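Local coordinates for protein titin (PDB 3LCY) that serves as a giant scaffold and elastic filament of the muscle sarcomere, its A-band part, which includes this immunoglobulin tandem, probably acting in thick-filament organisation and partner binding, at residues A[125-130]-A[177-182]; A[161-166]-A[173-178]. All coordinates share one frame; numbering follows the deposited sequence.

Contact 1: residues A[125-130]-A[177-182]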
loop_
_atom_site.group_PDB
_atom_site.type_symbol
_atom_site.label_atom_id
_atom_site.label_comp_id
_atom_site.label_asym_id
_atom_site.label_seq_id
_atom_site.Cartn_x
_atom_site.Cartn_y
_atom_site.Cartn_z
ATOM N N VAL A 125 4.764 7.156 12.683
ATOM C CA VAL A 125 3.384 6.680 12.770
ATOM C C VAL A 125 2.970 5.811 11.583
ATOM O O VAL A 125 2.896 6.286 10.449
ATOM C CB VAL A 125 2.391 7.854 12.892
ATOM C CG1 VAL A 125 0.969 7.335 13.040
ATOM C CG2 VAL A 125 2.758 8.743 14.067
ATOM N N MET A 126 2.673 4.549 11.855
ATOM C CA MET A 126 2.172 3.638 10.840
ATOM C C MET A 126 0.658 3.814 10.693
ATOM O O MET A 126 -0.062 3.976 11.659
ATOM C CB MET A 126 2.523 2.198 11.181
ATOM C CG MET A 126 3.999 1.919 11.310
ATOM S SD MET A 126 4.924 1.935 9.777
ATOM C CE MET A 126 4.360 0.456 8.983
ATOM N N TYR A 127 0.176 3.794 9.469
ATOM C CA TYR A 127 -1.238 3.979 9.232
ATOM C C TYR A 127 -1.768 3.097 8.127
ATOM O O TYR A 127 -1.027 2.569 7.323
ATOM C CB TYR A 127 -1.527 5.427 8.864
ATOM C CG TYR A 127 -1.140 5.757 7.458
ATOM C CD1 TYR A 127 -2.023 5.580 6.419
ATOM C CD2 TYR A 127 0.122 6.221 7.161
ATOM C CE1 TYR A 127 -1.665 5.856 5.148
ATOM C CE2 TYR A 127 0.477 6.508 5.884
ATOM C CZ TYR A 127 -0.422 6.324 4.888
ATOM O OH TYR A 127 -0.090 6.613 3.613
ATOM N N ILE A 128 -3.078 2.942 8.111
ATOM C CA ILE A 128 -3.724 2.230 7.043
ATOM C C ILE A 128 -4.680 3.207 6.377
ATOM O O ILE A 128 -5.543 3.756 7.016
ATOM C CB ILE A 128 -4.497 1.005 7.551
ATOM C CG1 ILE A 128 -3.533 -0.100 7.947
ATOM C CG2 ILE A 128 -5.422 0.494 6.498
ATOM C CD1 ILE A 128 -4.188 -1.259 8.595
ATOM N N GLY A 129 -4.516 3.423 5.087
ATOM C CA GLY A 129 -5.427 4.249 4.341
ATOM C C GLY A 129 -5.249 4.224 2.845
ATOM O O GLY A 129 -4.222 4.532 2.372
ATOM N N ARG A 130 -6.277 3.862 2.095
ATOM C CA ARG A 130 -6.176 3.863 0.637
ATOM C C ARG A 130 -7.384 4.587 0.059
ATOM O O ARG A 130 -8.497 4.316 0.466
ATOM C CB ARG A 130 -6.059 2.446 0.082
ATOM C CG ARG A 130 -4.696 1.820 0.285
ATOM C CD ARG A 130 -3.579 2.748 -0.157
ATOM N NE ARG A 130 -2.271 2.105 -0.086
ATOM C CZ ARG A 130 -1.345 2.379 0.822
ATOM N NH1 ARG A 130 -1.569 3.294 1.743
ATOM N NH2 ARG A 130 -0.192 1.734 0.802
ATOM N N VAL A 177 -1.474 14.352 14.744
ATOM C CA VAL A 177 -1.246 13.815 13.411
ATOM C C VAL A 177 -2.591 13.505 12.765
ATOM O O VAL A 177 -3.419 12.796 13.341
ATOM C CB VAL A 177 -0.370 12.551 13.448
ATOM C CG1 VAL A 177 -0.926 11.546 14.444
ATOM C CG2 VAL A 177 -0.268 11.943 12.059
ATOM N N GLN A 178 -2.817 14.053 11.581
ATOM C CA GLN A 178 -4.074 13.865 10.881
ATOM C C GLN A 178 -3.946 13.178 9.533
ATOM O O GLN A 178 -3.094 13.524 8.731
ATOM C CB GLN A 178 -4.744 15.221 10.700
ATOM C CG GLN A 178 -6.236 15.164 10.520
ATOM C CD GLN A 178 -6.878 16.503 10.743
ATOM O OE1 GLN A 178 -6.576 17.469 10.053
ATOM N NE2 GLN A 178 -7.766 16.574 11.718
ATOM N N LEU A 179 -4.812 12.205 9.298
ATOM C CA LEU A 179 -4.827 11.467 8.051
ATOM C C LEU A 179 -6.192 11.610 7.401
ATOM O O LEU A 179 -7.206 11.383 8.039
ATOM C CB LEU A 179 -4.529 9.993 8.306
ATOM C CG LEU A 179 -3.085 9.603 8.610
ATOM C CD1 LEU A 179 -2.432 10.629 9.489
ATOM C CD2 LEU A 179 -3.038 8.253 9.278
ATOM N N SER A 180 -6.228 11.982 6.130
ATOM C CA SER A 180 -7.513 12.118 5.458
ATOM C C SER A 180 -7.570 11.752 3.983
ATOM O O SER A 180 -6.669 12.063 3.223
ATOM C CB SER A 180 -8.012 13.567 5.567
ATOM O OG SER A 180 -8.099 14.011 6.900
ATOM N N ASN A 181 -8.675 11.141 3.583
ATOM C CA ASN A 181 -8.918 10.745 2.202
ATOM C C ASN A 181 -10.403 10.894 1.866
ATOM O O ASN A 181 -11.174 11.370 2.686
ATOM C CB ASN A 181 -8.355 9.359 1.874
ATOM C CG ASN A 181 -9.150 8.238 2.481
ATOM O OD1 ASN A 181 -10.289 8.408 2.875
ATOM N ND2 ASN A 181 -8.547 7.070 2.543
ATOM N N VAL A 182 -10.804 10.509 0.665
ATOM C CA VAL A 182 -12.198 10.641 0.263
ATOM C C VAL A 182 -13.121 9.877 1.201
ATOM O O VAL A 182 -14.215 10.327 1.502
ATOM C CB VAL A 182 -12.420 10.151 -1.175
ATOM C CG1 VAL A 182 -11.860 11.143 -2.157
ATOM C CG2 VAL A 182 -11.783 8.805 -1.374
#
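Tyr-127 and Leu-179 make the apolar contact between strand 121-130 and strand 173-180, whose touching parts run almost the same way, 7° apart, in facing sheets. One methyl of the leucine does the touching: Leu-179 CD2 lies 3.6 Å from Tyr-127 CG and so packs at the root of the ring; its modelled distance of 3.2 Å from Tyr-127 CB is doubtfully short. With CG set between its backbone N and carbonyl carbon (chi1 76°), the tyrosine ring leans along the interior and carries its hydroxyl to a hydrogen bond with Thr-155 O; a buried polar tip is thus satisfied. Val-132, Pro-133 and Met-135 also touch this side chain. Farther along, Val-125 and Val-177 point at each other but stay slightly apart, Val-125 CG2 and Val-177 CG1 being 4.6 Å from each other, with Trp-137 and Phe-103 against both.

The polar contacts gather at the other end. Asn-181 ND2 comes within 3.4 Å of Arg-130 O, at too poor an angle to bond; the amide is held instead by Ala-99 O at ND2 and Gly-184 N at OD1. The side chain of Arg-130 leaves its backbone on the side away from 177-182. Arg-130 NH1 donates to Gly-129 O (3.0 Å, N-H...O 162°) from above the carbonyl plane, while NE forms a salt bridge with Glu-75 and NH2 bonds Glu-156 O, which together fix the group's rotation where the two domains meet.

Here the B and F strands face each other across an I-set immunoglobulin sandwich: Val-125 and Val-177 correspond by sequence pattern to the positions where many such domains carry the intersheet disulfide, with valines packed around Trp-137 there instead.

Contact 2: residues A[161-166]-A[173-178]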
loop_
_atom_site.group_PDB
_atom_site.type_symbol
_atom_site.label_atom_id
_atom_site.label_comp_id
_atom_site.label_asym_id
_atom_site.label_seq_id
_atom_site.Cartn_x
_atom_site.Cartn_y
_atom_site.Cartn_z
ATOM N N LEU A 161 7.762 12.177 11.351
ATOM C CA LEU A 161 8.157 13.513 11.781
ATOM C C LEU A 161 9.472 13.474 12.552
ATOM O O LEU A 161 9.585 12.788 13.567
ATOM C CB LEU A 161 7.069 14.147 12.651
ATOM C CG LEU A 161 7.435 15.464 13.345
ATOM C CD1 LEU A 161 7.688 16.560 12.322
ATOM C CD2 LEU A 161 6.347 15.889 14.318
ATOM N N VAL A 162 10.426 14.250 12.100
ATOM C CA VAL A 162 11.688 14.399 12.784
ATOM C C VAL A 162 11.986 15.825 13.303
ATOM O O VAL A 162 11.952 16.776 12.608
ATOM C CB VAL A 162 12.841 13.779 11.954
ATOM C CG1 VAL A 162 12.738 14.098 10.584
ATOM C CG2 VAL A 162 14.109 14.208 12.413
ATOM N N MET A 163 12.275 15.940 14.568
ATOM C CA MET A 163 12.528 17.217 15.144
ATOM C C MET A 163 13.943 17.305 15.622
ATOM O O MET A 163 14.381 16.538 16.403
ATOM C CB MET A 163 11.522 17.497 16.238
ATOM C CG MET A 163 10.180 17.878 15.690
ATOM S SD MET A 163 8.789 17.939 16.768
ATOM C CE MET A 163 9.189 16.740 17.943
ATOM N N LYS A 164 14.665 18.274 15.118
ATOM C CA LYS A 164 16.045 18.441 15.471
ATOM C C LYS A 164 16.243 19.297 16.676
ATOM O O LYS A 164 15.593 20.267 16.827
ATOM C CB LYS A 164 16.793 19.061 14.328
ATOM C CG LYS A 164 17.753 18.143 13.728
ATOM C CD LYS A 164 18.563 18.761 12.630
ATOM C CE LYS A 164 17.984 18.535 11.261
ATOM N NZ LYS A 164 18.761 19.275 10.233
ATOM N N ASN A 165 17.174 18.940 17.523
ATOM C CA ASN A 165 17.535 19.748 18.657
ATOM C C ASN A 165 16.412 20.185 19.526
ATOM O O ASN A 165 16.161 21.348 19.686
ATOM C CB ASN A 165 18.440 20.923 18.327
ATOM C CG ASN A 165 18.766 21.769 19.568
ATOM O OD1 ASN A 165 18.029 22.665 19.913
ATOM N ND2 ASN A 165 19.855 21.473 20.229
ATOM N N VAL A 166 15.711 19.213 20.083
ATOM C CA VAL A 166 14.575 19.503 20.932
ATOM C C VAL A 166 14.920 20.206 22.236
ATOM O O VAL A 166 15.902 19.887 22.898
ATOM C CB VAL A 166 13.777 18.230 21.240
ATOM C CG1 VAL A 166 13.409 17.531 19.954
ATOM C CG2 VAL A 166 14.570 17.315 22.145
ATOM N N GLY A 173 4.829 19.611 24.531
ATOM C CA GLY A 173 3.423 19.904 24.321
ATOM C C GLY A 173 2.673 18.850 23.525
ATOM O O GLY A 173 3.201 17.776 23.237
ATOM N N LYS A 174 1.430 19.165 23.174
ATOM C CA LYS A 174 0.584 18.243 22.425
ATOM C C LYS A 174 0.805 18.353 20.919
ATOM O O LYS A 174 0.944 19.451 20.378
ATOM C CB LYS A 174 -0.893 18.481 22.750
ATOM C CG LYS A 174 -1.460 17.593 23.847
ATOM C CD LYS A 174 -1.099 18.099 25.232
ATOM C CE LYS A 174 -1.842 17.320 26.307
ATOM N NZ LYS A 174 -1.530 17.815 27.675
ATOM N N TYR A 175 0.837 17.203 20.252
ATOM C CA TYR A 175 0.955 17.149 18.801
ATOM C C TYR A 175 -0.224 16.383 18.218
ATOM O O TYR A 175 -0.681 15.402 18.803
ATOM C CB TYR A 175 2.256 16.458 18.390
ATOM C CG TYR A 175 3.500 17.292 18.581
ATOM C CD1 TYR A 175 4.015 17.526 19.848
ATOM C CD2 TYR A 175 4.172 17.831 17.491
ATOM C CE1 TYR A 175 5.158 18.283 20.026
ATOM C CE2 TYR A 175 5.315 18.589 17.658
ATOM C CZ TYR A 175 5.804 18.810 18.928
ATOM O OH TYR A 175 6.942 19.564 19.100
ATOM N N LYS A 176 -0.721 16.828 17.069
ATOM C CA LYS A 176 -1.787 16.104 16.386
ATOM C C LYS A 176 -1.355 15.649 14.998
ATOM O O LYS A 176 -0.920 16.458 14.177
ATOM C CB LYS A 176 -3.060 16.948 16.268
ATOM C CG LYS A 176 -4.198 16.208 15.568
ATOM C CD LYS A 176 -5.178 17.149 14.884
ATOM C CE LYS A 176 -6.048 17.887 15.884
ATOM N NZ LYS A 176 -7.072 18.728 15.198
ATOM N N VAL A 177 -1.474 14.352 14.744
ATOM C CA VAL A 177 -1.246 13.815 13.411
ATOM C C VAL A 177 -2.591 13.505 12.765
ATOM O O VAL A 177 -3.419 12.796 13.341
ATOM C CB VAL A 177 -0.370 12.551 13.448
ATOM C CG1 VAL A 177 -0.926 11.546 14.444
ATOM C CG2 VAL A 177 -0.268 11.943 12.059
ATOM N N GLN A 178 -2.817 14.053 11.581
ATOM C CA GLN A 178 -4.074 13.865 10.881
ATOM C C GLN A 178 -3.946 13.178 9.533
ATOM O O GLN A 178 -3.094 13.524 8.731
ATOM C CB GLN A 178 -4.744 15.221 10.700
ATOM C CG GLN A 178 -6.236 15.164 10.520
ATOM C CD GLN A 178 -6.878 16.503 10.743
ATOM O OE1 GLN A 178 -6.576 17.469 10.053
ATOM N NE2 GLN A 178 -7.766 16.574 11.718
#
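The ring of Tyr-175 reaches from strand 173-180 toward strand 158-163, where Leu-161 and Met-163 receive it. From CB the side chain leaves with CG anti to the carbonyl carbon (chi1 -74°), which sends the ring into the packed interior between the sheets. The ring's near part meets the leucine: Tyr-175 CD2 lies 4.3 Å from Leu-161 CD2, a loose methyl contact made obliquely to the ring. One atom farther out the methionine takes over, with Tyr-175 CE2 3.6 Å from Met-163 SD and Tyr-175 CZ 3.8 Å from the same sulfur. At the tip, Tyr-175 OH is 3.4 Å from Met-163 SD and 3.8 Å from Met-163 CE.

The two side chains come from opposite directions. Bending of the methionine at its last torsion (chi3 -30°) keeps its methyl beside the phenol oxygen instead of letting it run on past the ring. This is a Met-aromatic contact of oblique geometry: Met-163 SD stands 4.6 Å from the centroid of the Tyr-175 ring, 56° off the ring normal. His-139 stacks with the ring, and Val-192 touches it as well. The hydroxyl itself hydrogen-bonds His-171 O, tying the start of the strand back to the helix 168-171, which probably steadies the phenol beside the methionine.

A tyrosine on the F strand bonded through its OH to the backbone four residues earlier is the tyrosine corner of Greek-key immunoglobulin domains, set here in the core against the E strand.

How the contacts relate
Both contacts are buried and bridge the two sheets of the same immunoglobulin domain, their centres about 17 Å apart. Strand 173-180 serves in each; the segments overlap at Val-177 and Gln-178, but the touching side chains differ, Leu-179 and Asn-181 against Tyr-175. It faces strand 121-130 in contact 1 and strand 158-163 in contact 2, neighbours in the opposing sheet. Place in the fold sets the chemistry. Contact 1 runs from the apolar interior to the junction with the preceding domain, so charged and amide groups join its far end. Contact 2, toward the domain's other end, lacks these among its touching side chains. Each has a tyrosine hydroxyl bonded to a backbone oxygen.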